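Local coordinates for 6-phosphofructokinase subunit beta (Saccharomyces cerevisiae, PDB 3O8O), which catalyses the ATP-dependent phosphorylation of fructose 6-phosphate to fructose 1,6-bisphosphate, the first committing step of glycolysis, at residues 564-569 against 655-660; 588-593 against 625-630. All blocks are in the same frame, centred on the assembly; numbering follows the deposited sequence.

Overall arrangement
Both contacts belong to one four-stranded parallel sheet of the C-terminal regulatory domain, with strand order 587-589, 622-627, 561-567, 652-656. Contact 2 pairs the first two strands and contact 1 the last two, and their centres lie 11 Å apart. Between them the inner strands are neighbours: C567 N sits 2.8 Å from K626 O, a probable hydrogen bond, and V565 packs on L625. Along the chain, contact 2 is nested inside the loop closed by contact 1. The ligand, fructose 2,6-bisphosphate, is bound directly by G569 and H660 of contact 1, whereas the N629 side chain of contact 2 stays about 7 Å from it, measured between nearest atoms.

Contact 1. Residues 564-569 against 655-660; sequences VVDCQG and PAYPGH. With FDP (2,6-di-O-phosphono-beta-D-fructofuranose), chain L.
V564 O accepts the backbone N-H of A656 at 2.8 Å, the first rung between two parallel strands. V564 and P655 lie on the same face of the sheet, where helix 636-647 meets V564 through A636 and L639. The next residue, V565, turns to the face of A656, and its two methyls divide the work: CG2 meets A656 CB at 4.1 Å, while CG1 lies 3.6 Å from P658 CD. Y547 of helix 537-558 covers this group. D566 N gives the second rung, a 2.8 Å bond to A656 O that is nearly in line with the carbonyl. CB of D566 lies 3.4 Å from CD2 of the Y657 ring, and with CG anti to the backbone N (chi1 -179°) the carboxylate lies alongside CD2 and CE2, its plane inclined 48° to the ring. Both polar ends are engaged elsewhere, D566 OD1 probably with T628 and Y657 OH with T637 of helix 636-647.

Past the strand ends the segments diverge around the ligand. Q568 extends its side chain towards G659 and the sugar, and Q662 bridges the two segments by bonding Q568 N and G659 O. At the backbone angles of G569 a side chain would press on the carbonyl oxygen of Q568; G569 N donates to O1 of the ligand at 3.3 Å. Across from it, H660 NE2 reaches O6P at 3.1 Å, near the imidazole plane, while an aromatic side chain of a neighbouring subunit meets the H660 ring edge-to-face. A ligand held where loops leave the C-terminal ends of parallel strands is characteristic of alpha/beta folds, and here that position forms the site of the allosteric activator fructose 2,6-bisphosphate, shared with subunit alpha.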
ATOM      1  N   VAL B 564      17.184   1.313   6.651  1.00 27.43           N
ATOM      2  CA  VAL B 564      16.844   1.932   5.390  1.00 28.03           C
ATOM      3  C   VAL B 564      16.012   3.137   5.817  1.00 29.32           C
ATOM      4  O   VAL B 564      14.903   2.984   6.359  1.00 29.79           O
ATOM      5  CB  VAL B 564      16.009   1.035   4.504  1.00 29.17           C
ATOM      6  CG1 VAL B 564      15.617   1.793   3.226  1.00 28.65           C
ATOM      7  CG2 VAL B 564      16.788  -0.179   4.151  1.00 28.51           C
ATOM      8  N   VAL B 565      16.584   4.324   5.599  1.00 44.07           N
ATOM      9  CA  VAL B 565      15.978   5.579   5.986  1.00 43.38           C
ATOM     10  C   VAL B 565      15.319   6.291   4.854  1.00 44.68           C
ATOM     11  O   VAL B 565      15.998   6.738   3.931  1.00 44.59           O
ATOM     12  CB  VAL B 565      17.012   6.536   6.516  1.00 30.28           C
ATOM     13  CG1 VAL B 565      16.311   7.728   7.137  1.00 31.06           C
ATOM     14  CG2 VAL B 565      17.898   5.837   7.503  1.00 28.20           C
ATOM     15  N   ASP B 566      14.000   6.423   4.928  1.00 44.93           N
ATOM     16  CA  ASP B 566      13.242   7.128   3.902  1.00 45.25           C
ATOM     17  C   ASP B 566      13.650   8.614   3.925  1.00 45.91           C
ATOM     18  O   ASP B 566      13.586   9.240   4.968  1.00 46.13           O
ATOM     19  CB  ASP B 566      11.759   6.974   4.201  1.00 43.46           C
ATOM     20  CG  ASP B 566      10.893   7.651   3.172  1.00 42.81           C
ATOM     21  OD1 ASP B 566      11.071   7.328   1.980  1.00 42.00           O
ATOM     22  OD2 ASP B 566      10.042   8.493   3.549  1.00 40.57           O
ATOM     23  N   CYS B 567      14.077   9.166   2.788  1.00 45.99           N
ATOM     24  CA  CYS B 567      14.515  10.569   2.701  1.00 46.64           C
ATOM     25  C   CYS B 567      13.619  11.403   1.809  1.00 47.92           C
ATOM     26  O   CYS B 567      12.995  10.867   0.912  1.00 49.85           O
ATOM     27  CB  CYS B 567      15.924  10.643   2.155  1.00 44.96           C
ATOM     28  SG  CYS B 567      17.080   9.839   3.219  1.00 47.40           S
ATOM     29  N   GLN B 568      13.556  12.712   2.050  1.00 51.33           N
ATOM     30  CA  GLN B 568      12.711  13.580   1.246  1.00 51.03           C
ATOM     31  C   GLN B 568      13.439  14.163   0.075  1.00 50.38           C
ATOM     32  O   GLN B 568      14.594  13.830  -0.172  1.00 51.14           O
ATOM     33  CB  GLN B 568      12.129  14.706   2.091  1.00 40.03           C
ATOM     34  CG  GLN B 568      10.886  14.273   2.845  1.00 41.54           C
ATOM     35  CD  GLN B 568      10.238  15.386   3.636  1.00 42.33           C
ATOM     36  OE1 GLN B 568       9.291  15.161   4.392  1.00 42.60           O
ATOM     37  NE2 GLN B 568      10.744  16.597   3.470  1.00 43.95           N
ATOM     38  N   GLY B 569      12.750  15.015  -0.666  1.00 31.11           N
ATOM     39  CA  GLY B 569      13.378  15.639  -1.792  1.00 30.51           C
ATOM     40  C   GLY B 569      12.697  15.353  -3.103  1.00 31.59           C
ATOM     41  O   GLY B 569      13.261  15.623  -4.165  1.00 33.25           O
ATOM     42  N   PRO B 655      13.270  -0.415   8.830  1.00 35.62           N
ATOM     43  CA  PRO B 655      12.991   0.845   8.142  1.00 36.91           C
ATOM     44  C   PRO B 655      13.022   2.036   9.113  1.00 36.96           C
ATOM     45  O   PRO B 655      12.916   1.875  10.341  1.00 37.54           O
ATOM     46  CB  PRO B 655      11.603   0.600   7.536  1.00 30.88           C
ATOM     47  CG  PRO B 655      10.970  -0.286   8.559  1.00 30.60           C
ATOM     48  CD  PRO B 655      12.050  -1.213   9.019  1.00 29.37           C
ATOM     49  N   ALA B 656      13.189   3.231   8.558  1.00 30.79           N
ATOM     50  CA  ALA B 656      13.219   4.442   9.369  1.00 30.10           C
ATOM     51  C   ALA B 656      12.567   5.548   8.580  1.00 29.91           C
ATOM     52  O   ALA B 656      12.958   5.805   7.443  1.00 29.21           O
ATOM     53  CB  ALA B 656      14.641   4.817   9.715  1.00 30.30           C
ATOM     54  N   TYR B 657      11.560   6.179   9.177  1.00 40.56           N
ATOM     55  CA  TYR B 657      10.860   7.259   8.508  1.00 41.46           C
ATOM     56  C   TYR B 657      10.888   8.571   9.284  1.00 41.37           C
ATOM     57  O   TYR B 657       9.912   8.927   9.947  1.00 42.39           O
ATOM     58  CB  TYR B 657       9.412   6.860   8.233  1.00 37.19           C
ATOM     59  CG  TYR B 657       9.239   5.779   7.204  1.00 38.41           C
ATOM     60  CD1 TYR B 657       9.275   4.445   7.560  1.00 39.47           C
ATOM     61  CD2 TYR B 657       8.995   6.090   5.885  1.00 38.57           C
ATOM     62  CE1 TYR B 657       9.063   3.423   6.614  1.00 39.04           C
ATOM     63  CE2 TYR B 657       8.780   5.097   4.939  1.00 37.56           C
ATOM     64  CZ  TYR B 657       8.813   3.760   5.308  1.00 38.05           C
ATOM     65  OH  TYR B 657       8.588   2.780   4.367  1.00 38.69           O
ATOM     66  N   PRO B 658      12.003   9.313   9.196  1.00 45.50           N
ATOM     67  CA  PRO B 658      12.137  10.589   9.900  1.00 46.64           C
ATOM     68  C   PRO B 658      11.024  11.525   9.472  1.00 48.40           C
ATOM     69  O   PRO B 658      10.594  12.391  10.230  1.00 50.07           O
ATOM     70  CB  PRO B 658      13.535  11.068   9.502  1.00 26.72           C
ATOM     71  CG  PRO B 658      13.738  10.438   8.194  1.00 27.34           C
ATOM     72  CD  PRO B 658      13.178   9.064   8.356  1.00 26.51           C
ATOM     73  N   GLY B 659      10.557  11.341   8.250  1.00 34.76           N
ATOM     74  CA  GLY B 659       9.451  12.144   7.778  1.00 35.83           C
ATOM     75  C   GLY B 659       9.572  13.658   7.735  1.00 36.72           C
ATOM     76  O   GLY B 659      10.483  14.208   7.115  1.00 37.80           O
ATOM     77  N   HIS B 660       8.631  14.344   8.378  1.00 34.53           N
ATOM     78  CA  HIS B 660       8.632  15.792   8.381  1.00 34.11           C
ATOM     79  C   HIS B 660       9.647  16.462   9.296  1.00 34.19           C
ATOM     80  O   HIS B 660       9.827  17.674   9.192  1.00 32.68           O
ATOM     81  CB  HIS B 660       7.232  16.331   8.695  1.00 46.78           C
ATOM     82  CG  HIS B 660       6.300  16.309   7.520  1.00 47.95           C
ATOM     83  ND1 HIS B 660       5.555  15.202   7.165  1.00 48.21           N
ATOM     84  CD2 HIS B 660       6.029  17.250   6.587  1.00 48.53           C
ATOM     85  CE1 HIS B 660       4.868  15.466   6.068  1.00 48.34           C
ATOM     86  NE2 HIS B 660       5.139  16.700   5.697  1.00 48.67           N
TER
HETATM   87  P1  FDP L   2       8.868  19.660  -2.488  1.00 71.21           P
HETATM   88  O1P FDP L   2       8.259  20.757  -3.272  1.00 70.47           O
HETATM   89  O2P FDP L   2      10.320  20.069  -1.932  1.00 70.93           O
HETATM   90  O3P FDP L   2       9.093  18.342  -3.387  1.00 70.88           O
HETATM   91  O1  FDP L   2       9.897  16.378   0.126  1.00 69.91           O
HETATM   92  C1  FDP L   2       9.345  17.239  -0.875  1.00 68.76           C
HETATM   93  C2  FDP L   2       8.446  18.296  -0.230  1.00 67.98           C
HETATM   94  O2  FDP L   2       7.995  19.253  -1.195  1.00 70.23           O
HETATM   95  C3  FDP L   2       9.175  18.970   0.933  1.00 67.83           C
HETATM   96  O3  FDP L   2       9.431  20.331   0.582  1.00 68.02           O
HETATM   97  C4  FDP L   2       8.138  18.917   2.051  1.00 67.07           C
HETATM   98  O4  FDP L   2       8.826  18.832   3.302  1.00 68.14           O
HETATM   99  C5  FDP L   2       7.476  17.583   1.729  1.00 65.83           C
HETATM  100  O5  FDP L   2       7.276  17.673   0.314  1.00 66.08           O
HETATM  101  C6  FDP L   2       6.124  17.360   2.409  1.00 67.42           C
HETATM  102  O6  FDP L   2       5.139  18.251   1.877  1.00 68.52           O
HETATM  103  P2  FDP L   2       3.568  17.964   2.082  1.00 68.61           P
HETATM  104  O4P FDP L   2       2.732  18.857   1.252  1.00 68.85           O
HETATM  105  O5P FDP L   2       3.315  16.411   1.750  1.00 69.12           O
HETATM  106  O6P FDP L   2       3.299  18.137   3.659  1.00 69.01           O

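Contact 2. Residues 588-593 against 625-630; sequences SYVPEE and LKSTNA
Y589 and P591 carry much of this contact, in which strand 587-589 pairs with strand 622-627 as the parallel strands of a beta-alpha-beta unit whose crossover helix is 597-614. The backbone of Y589 bonds the residues before and after K626: its N donates to L625 O at 2.7 Å, and its O accepts S627 N at 2.9 Å. L625 shares the S588 face of the sheet and packs on A579 of helix 574-583 and on V565 and C567 of the next strand.

The Y589 side chain stands on the face shared with K626. Its CB touches A630 CB at 3.9 Å, while the ring swings off to the crossover helix, where OH bonds D603. K626 crosses it at about a right angle and sets CG at the edge of the ring, and its NZ bonds L634 O as well as T628 O. Replacing K626 by an alanine would probably leave this ring edge without its methylene neighbour and rob T628 O and L634 O of their shared amine.

P591, just beyond the strand, wedges into the bend formed by S627 and the 3-10 turn 628-630. CD of its ring lies 3.5 Å from S627 CB and CG 3.8 Å from N629 CB, while CA of P591 comes 3.7 Å from CA of A630. The N629 amide bonds N571 through ND2.

The bend at the lysine's second torsion (chi2 -99°) carries the amine forward along its own segment. There NZ of K626 donates to T628 O at 3.1 Å, approaching from the side with a C=O...N angle of 111°.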
ATOM      1  N   SER B 588      23.168   4.718  -0.717  1.00 40.52           N
ATOM      2  CA  SER B 588      22.193   5.777  -0.855  1.00 40.40           C
ATOM      3  C   SER B 588      21.499   5.622  -2.230  1.00 40.49           C
ATOM      4  O   SER B 588      22.152   5.491  -3.276  1.00 40.32           O
ATOM      5  CB  SER B 588      22.865   7.129  -0.720  1.00 42.14           C
ATOM      6  OG  SER B 588      23.478   7.504  -1.934  1.00 43.22           O
ATOM      7  N   TYR B 589      20.173   5.595  -2.226  1.00 44.84           N
ATOM      8  CA  TYR B 589      19.431   5.452  -3.463  1.00 45.10           C
ATOM      9  C   TYR B 589      18.725   6.775  -3.775  1.00 45.74           C
ATOM     10  O   TYR B 589      18.094   7.359  -2.889  1.00 47.16           O
ATOM     11  CB  TYR B 589      18.404   4.324  -3.324  1.00 46.89           C
ATOM     12  CG  TYR B 589      19.009   2.955  -3.160  1.00 46.77           C
ATOM     13  CD1 TYR B 589      18.600   2.115  -2.132  1.00 46.54           C
ATOM     14  CD2 TYR B 589      19.998   2.503  -4.019  1.00 45.89           C
ATOM     15  CE1 TYR B 589      19.176   0.850  -1.967  1.00 46.17           C
ATOM     16  CE2 TYR B 589      20.576   1.253  -3.866  1.00 45.71           C
ATOM     17  CZ  TYR B 589      20.162   0.430  -2.841  1.00 46.21           C
ATOM     18  OH  TYR B 589      20.713  -0.825  -2.689  1.00 46.91           O
ATOM     19  N   VAL B 590      18.825   7.241  -5.024  1.00 40.97           N
ATOM     20  CA  VAL B 590      18.204   8.501  -5.421  1.00 39.39           C
ATOM     21  C   VAL B 590      17.254   8.395  -6.587  1.00 39.09           C
ATOM     22  O   VAL B 590      17.358   7.490  -7.396  1.00 37.21           O
ATOM     23  CB  VAL B 590      19.251   9.522  -5.742  1.00 22.48           C
ATOM     24  CG1 VAL B 590      19.899   9.989  -4.433  1.00 22.53           C
ATOM     25  CG2 VAL B 590      20.286   8.920  -6.692  1.00 21.61           C
ATOM     26  N   PRO B 591      16.323   9.351  -6.709  1.00 47.86           N
ATOM     27  CA  PRO B 591      15.343   9.319  -7.799  1.00 47.81           C
ATOM     28  C   PRO B 591      15.957   9.262  -9.169  1.00 49.30           C
ATOM     29  O   PRO B 591      15.490   8.541 -10.040  1.00 48.18           O
ATOM     30  CB  PRO B 591      14.538  10.604  -7.594  1.00 40.19           C
ATOM     31  CG  PRO B 591      14.750  10.942  -6.132  1.00 39.97           C
ATOM     32  CD  PRO B 591      16.201  10.593  -5.924  1.00 39.93           C
ATOM     33  N   GLU B 592      17.012  10.031  -9.362  1.00 48.87           N
ATOM     34  CA  GLU B 592      17.659  10.075 -10.655  1.00 50.96           C
ATOM     35  C   GLU B 592      18.269   8.746 -11.101  1.00 51.46           C
ATOM     36  O   GLU B 592      18.433   8.513 -12.288  1.00 51.24           O
ATOM     37  CB  GLU B 592      18.704  11.183 -10.638  1.00 62.03           C
ATOM     38  CG  GLU B 592      18.112  12.523 -10.176  1.00 63.24           C
ATOM     39  CD  GLU B 592      18.417  12.849  -8.714  1.00 63.73           C
ATOM     40  OE1 GLU B 592      18.620  11.898  -7.927  1.00 63.02           O
ATOM     41  OE2 GLU B 592      18.443  14.056  -8.353  1.00 64.34           O
ATOM     42  N   GLU B 593      18.576   7.866 -10.154  1.00 46.33           N
ATOM     43  CA  GLU B 593      19.170   6.576 -10.474  1.00 47.16           C
ATOM     44  C   GLU B 593      18.234   5.400 -10.342  1.00 46.25           C
ATOM     45  O   GLU B 593      18.298   4.463 -11.137  1.00 47.82           O
ATOM     46  CB  GLU B 593      20.359   6.303  -9.587  1.00 74.64           C
ATOM     47  CG  GLU B 593      21.608   7.018  -9.981  1.00 77.72           C
ATOM     48  CD  GLU B 593      22.771   6.558  -9.135  1.00 80.03           C
ATOM     49  OE1 GLU B 593      22.899   5.330  -8.951  1.00 81.12           O
ATOM     50  OE2 GLU B 593      23.551   7.409  -8.655  1.00 81.12           O
ATOM     51  N   LEU B 625      20.509   5.253   2.865  1.00 41.45           N
ATOM     52  CA  LEU B 625      19.577   6.368   2.729  1.00 40.50           C
ATOM     53  C   LEU B 625      18.869   6.173   1.421  1.00 40.40           C
ATOM     54  O   LEU B 625      19.479   5.904   0.400  1.00 41.57           O
ATOM     55  CB  LEU B 625      20.283   7.727   2.748  1.00 29.33           C
ATOM     56  CG  LEU B 625      21.151   8.037   3.978  1.00 30.29           C
ATOM     57  CD1 LEU B 625      21.282   9.547   4.085  1.00 30.76           C
ATOM     58  CD2 LEU B 625      20.552   7.459   5.275  1.00 30.55           C
ATOM     59  N   LYS B 626      17.564   6.307   1.449  1.00 46.85           N
ATOM     60  CA  LYS B 626      16.826   6.113   0.239  1.00 47.17           C
ATOM     61  C   LYS B 626      15.789   7.201   0.016  1.00 47.05           C
ATOM     62  O   LYS B 626      14.825   7.315   0.763  1.00 46.88           O
ATOM     63  CB  LYS B 626      16.171   4.726   0.287  1.00 39.52           C
ATOM     64  CG  LYS B 626      15.315   4.341  -0.909  1.00 37.90           C
ATOM     65  CD  LYS B 626      13.875   4.555  -0.617  1.00 35.39           C
ATOM     66  CE  LYS B 626      13.003   4.234  -1.810  1.00 34.76           C
ATOM     67  NZ  LYS B 626      11.537   4.368  -1.479  1.00 34.70           N
ATOM     68  N   SER B 627      16.017   8.029  -0.993  1.00 38.13           N
ATOM     69  CA  SER B 627      15.054   9.042  -1.346  1.00 37.54           C
ATOM     70  C   SER B 627      13.807   8.234  -1.711  1.00 37.28           C
ATOM     71  O   SER B 627      13.911   7.232  -2.425  1.00 36.35           O
ATOM     72  CB  SER B 627      15.517   9.814  -2.586  1.00 47.26           C
ATOM     73  OG  SER B 627      16.472  10.824  -2.269  1.00 48.23           O
ATOM     74  N   THR B 628      12.637   8.656  -1.238  1.00 35.89           N
ATOM     75  CA  THR B 628      11.399   7.954  -1.551  1.00 33.17           C
ATOM     76  C   THR B 628      11.189   7.737  -3.055  1.00 34.31           C
ATOM     77  O   THR B 628      10.840   6.633  -3.485  1.00 35.60           O
ATOM     78  CB  THR B 628      10.191   8.712  -1.031  1.00 21.11           C
ATOM     79  OG1 THR B 628      10.384   8.997   0.359  1.00 22.09           O
ATOM     80  CG2 THR B 628       8.938   7.907  -1.216  1.00 16.55           C
ATOM     81  N   ASN B 629      11.407   8.779  -3.856  1.00 36.85           N
ATOM     82  CA  ASN B 629      11.199   8.649  -5.292  1.00 36.17           C
ATOM     83  C   ASN B 629      12.268   7.836  -5.954  1.00 36.71           C
ATOM     84  O   ASN B 629      12.279   7.684  -7.180  1.00 36.11           O
ATOM     85  CB  ASN B 629      11.071  10.018  -5.947  1.00 39.65           C
ATOM     86  CG  ASN B 629       9.734  10.666  -5.648  1.00 40.16           C
ATOM     87  OD1 ASN B 629       8.989  10.202  -4.768  1.00 39.83           O
ATOM     88  ND2 ASN B 629       9.417  11.744  -6.364  1.00 39.05           N
ATOM     89  N   ALA B 630      13.177   7.302  -5.146  1.00 32.90           N
ATOM     90  CA  ALA B 630      14.201   6.438  -5.713  1.00 33.44           C
ATOM     91  C   ALA B 630      13.534   5.138  -6.214  1.00 32.12           C
ATOM     92  O   ALA B 630      14.105   4.423  -7.016  1.00 32.04           O
ATOM     93  CB  ALA B 630      15.245   6.138  -4.691  1.00 43.52           C
TER